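PDB 2W7V: general secretion pathway protein L from Vibrio parahaemolyticus, which probably acts as an inner-membrane component of the type II secretion system, its periplasmic domain forming a dimer. Local coordinates for residues S31-G36 / E40-A45. Sequence-based numbering, arbitrary orientation. Where two conformers were deposited one is given.
Sequences SFKYDG and EVRIHA
Lys33 and Arg42 face each other as a hydrogen-bonded pair in the antiparallel hairpin of strands 28-35 and 40-47. Lys33 N donates to Arg42 O at 2.8 Å, and Arg42 N returns a bond of equal length to Lys33 O. The ladder continues at Asp35-Glu40 and Ser31-His44, where the Ser31 N bond is weak. The Arg42 chain bends at chi3 (-81°), which brings its guanidinium to the side chains of Lys33 and Asp35. Arg42 NH2 lies 3.8 Å from Lys33 CD. Arg42 NH1 reaches Glu40 OE1 at 3.1 Å from the anti side, tilted 28° out of the carboxylate plane. A long salt bridge joins Arg42 NH1 to Asp35 OD2 at 3.9 Å, with the two group planes 83° apart. Arg42 was built in two conformers, so these ties are less certain. Asp35 OD1 accepts from Gln37 N in the turn, which holds this carboxylate.

The face with Phe32, Tyr34, Val41 and Ile43 is mainly apolar. Val41 CG1 is 4.1 Å from Phe32 CD2, and its CG2 meets the edge of Tyr34 at CD1. Helix 8-13 covers Tyr34 and Val41, and Tyr34 OH bonds to Asp7 O. Phe32 meets Phe32 of the second subunit, whose strand extends the sheet across the dimer interface. On the charged face two acids, and weakly a phosphate probably from the crystallisation liquor, may offset Lys33 and Arg42.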
loop_
_atom_site.group_PDB
_atom_site.type_symbol
_atom_site.label_atom_id
_atom_site.label_comp_id
_atom_site.label_asym_id
_atom_site.label_seq_id
_atom_site.Cartn_x
_atom_site.Cartn_y
_atom_site.Cartn_z
ATOM N N SER A 31 -7.332 5.264 -2.175
ATOM C CA SER A 31 -6.023 4.781 -2.603
ATOM C C SER A 31 -4.981 4.933 -1.546
ATOM O O SER A 31 -5.121 5.707 -0.646
ATOM C CB SER A 31 -5.536 5.524 -3.850
ATOM O OG SER A 31 -4.934 6.744 -3.489
ATOM N N PHE A 32 -3.910 4.179 -1.677
ATOM C CA PHE A 32 -2.745 4.459 -0.890
ATOM C C PHE A 32 -1.473 3.972 -1.506
ATOM O O PHE A 32 -1.439 2.909 -2.129
ATOM C CB PHE A 32 -2.919 3.970 0.530
ATOM C CG PHE A 32 -2.573 2.563 0.744
ATOM C CD1 PHE A 32 -3.540 1.668 1.054
ATOM C CD2 PHE A 32 -1.255 2.173 0.738
ATOM C CE1 PHE A 32 -3.220 0.326 1.270
ATOM C CE2 PHE A 32 -0.898 0.902 0.947
ATOM C CZ PHE A 32 -1.879 -0.071 1.204
ATOM N N LYS A 33 -0.419 4.758 -1.298
ATOM C CA LYS A 33 0.866 4.479 -1.899
ATOM C C LYS A 33 1.969 4.454 -0.903
ATOM O O LYS A 33 2.145 5.410 -0.205
ATOM C CB LYS A 33 1.208 5.548 -2.931
ATOM C CG LYS A 33 2.517 5.248 -3.680
ATOM C CD LYS A 33 2.561 5.835 -5.026
ATOM C CE LYS A 33 3.666 5.216 -5.884
ATOM N NZ LYS A 33 3.340 5.478 -7.373
ATOM N N TYR A 34 2.727 3.370 -0.882
ATOM C CA TYR A 34 4.043 3.273 -0.247
ATOM C C TYR A 34 5.169 3.603 -1.224
ATOM O O TYR A 34 5.218 3.052 -2.358
ATOM C CB TYR A 34 4.262 1.862 0.291
ATOM C CG TYR A 34 5.661 1.540 0.754
ATOM C CD1 TYR A 34 6.144 1.971 1.996
ATOM C CD2 TYR A 34 6.506 0.760 -0.035
ATOM C CE1 TYR A 34 7.452 1.642 2.414
ATOM C CE2 TYR A 34 7.764 0.449 0.356
ATOM C CZ TYR A 34 8.248 0.882 1.568
ATOM O OH TYR A 34 9.543 0.517 1.881
ATOM N N ASP A 35 6.070 4.477 -0.761
ATOM C CA ASP A 35 7.278 4.880 -1.485
ATOM C C ASP A 35 8.461 4.479 -0.583
ATOM O O ASP A 35 8.727 5.104 0.444
ATOM C CB ASP A 35 7.216 6.396 -1.763
ATOM C CG ASP A 35 8.486 6.970 -2.332
ATOM O OD1 ASP A 35 9.443 6.253 -2.678
ATOM O OD2 ASP A 35 8.513 8.201 -2.458
ATOM N N GLY A 36 9.148 3.411 -0.956
ATOM C CA GLY A 36 10.211 2.863 -0.132
ATOM C C GLY A 36 11.424 3.752 -0.038
ATOM O O GLY A 36 12.150 3.725 0.960
ATOM N N GLU A 40 7.577 6.663 3.001
ATOM C CA GLU A 40 6.307 7.280 3.292
ATOM C C GLU A 40 5.210 6.440 2.752
ATOM O O GLU A 40 5.380 5.734 1.770
ATOM C CB GLU A 40 6.155 8.613 2.590
ATOM C CG GLU A 40 7.180 9.620 2.876
ATOM C CD GLU A 40 6.932 10.903 2.095
ATOM O OE1 GLU A 40 6.027 10.921 1.223
ATOM O OE2 GLU A 40 7.648 11.864 2.346
ATOM N N VAL A 41 4.057 6.603 3.362
ATOM C CA VAL A 41 2.812 6.163 2.842
ATOM C C VAL A 41 1.865 7.375 2.673
ATOM O O VAL A 41 1.678 8.165 3.579
ATOM C CB VAL A 41 2.202 5.114 3.801
ATOM C CG1 VAL A 41 0.870 4.565 3.262
ATOM C CG2 VAL A 41 3.213 3.926 4.019
ATOM N N ARG A 42 1.274 7.508 1.492
ATOM C CA ARG A 42 0.237 8.496 1.270
ATOM C C ARG A 42 -1.114 7.825 0.999
ATOM O O ARG A 42 -1.236 6.933 0.174
ATOM C CB ARG A 42 0.664 9.401 0.137
ATOM C CG ARG A 42 2.112 9.882 0.301
ATOM C CD ARG A 42 2.539 10.776 -0.858
ATOM N NE ARG A 42 2.925 9.995 -2.037
ATOM C CZ ARG A 42 4.075 9.344 -2.158
ATOM N NH1 ARG A 42 4.969 9.341 -1.175
ATOM N NH2 ARG A 42 4.325 8.682 -3.269
ATOM N N ILE A 43 -2.123 8.280 1.717
ATOM C CA ILE A 43 -3.443 7.711 1.730
ATOM C C ILE A 43 -4.484 8.724 1.302
ATOM O O ILE A 43 -4.546 9.777 1.872
ATOM C CB ILE A 43 -3.798 7.304 3.186
ATOM C CG1 ILE A 43 -2.822 6.208 3.710
ATOM C CG2 ILE A 43 -5.216 6.772 3.247
ATOM C CD1 ILE A 43 -2.805 6.051 5.240
ATOM N N HIS A 44 -5.318 8.413 0.322
ATOM C CA HIS A 44 -6.483 9.220 0.076
ATOM C C HIS A 44 -7.693 8.476 0.609
ATOM O O HIS A 44 -7.744 7.271 0.532
ATOM C CB HIS A 44 -6.675 9.565 -1.401
ATOM C CG HIS A 44 -5.510 10.275 -2.018
ATOM N ND1 HIS A 44 -5.384 10.447 -3.386
ATOM C CD2 HIS A 44 -4.398 10.817 -1.469
ATOM C CE1 HIS A 44 -4.247 11.078 -3.639
ATOM N NE2 HIS A 44 -3.636 11.320 -2.491
ATOM N N ALA A 45 -8.638 9.215 1.196
ATOM C CA ALA A 45 -9.891 8.669 1.726
ATOM C C ALA A 45 -11.041 9.665 1.550
ATOM O O ALA A 45 -10.851 10.834 1.219
ATOM C CB ALA A 45 -9.713 8.271 3.219
#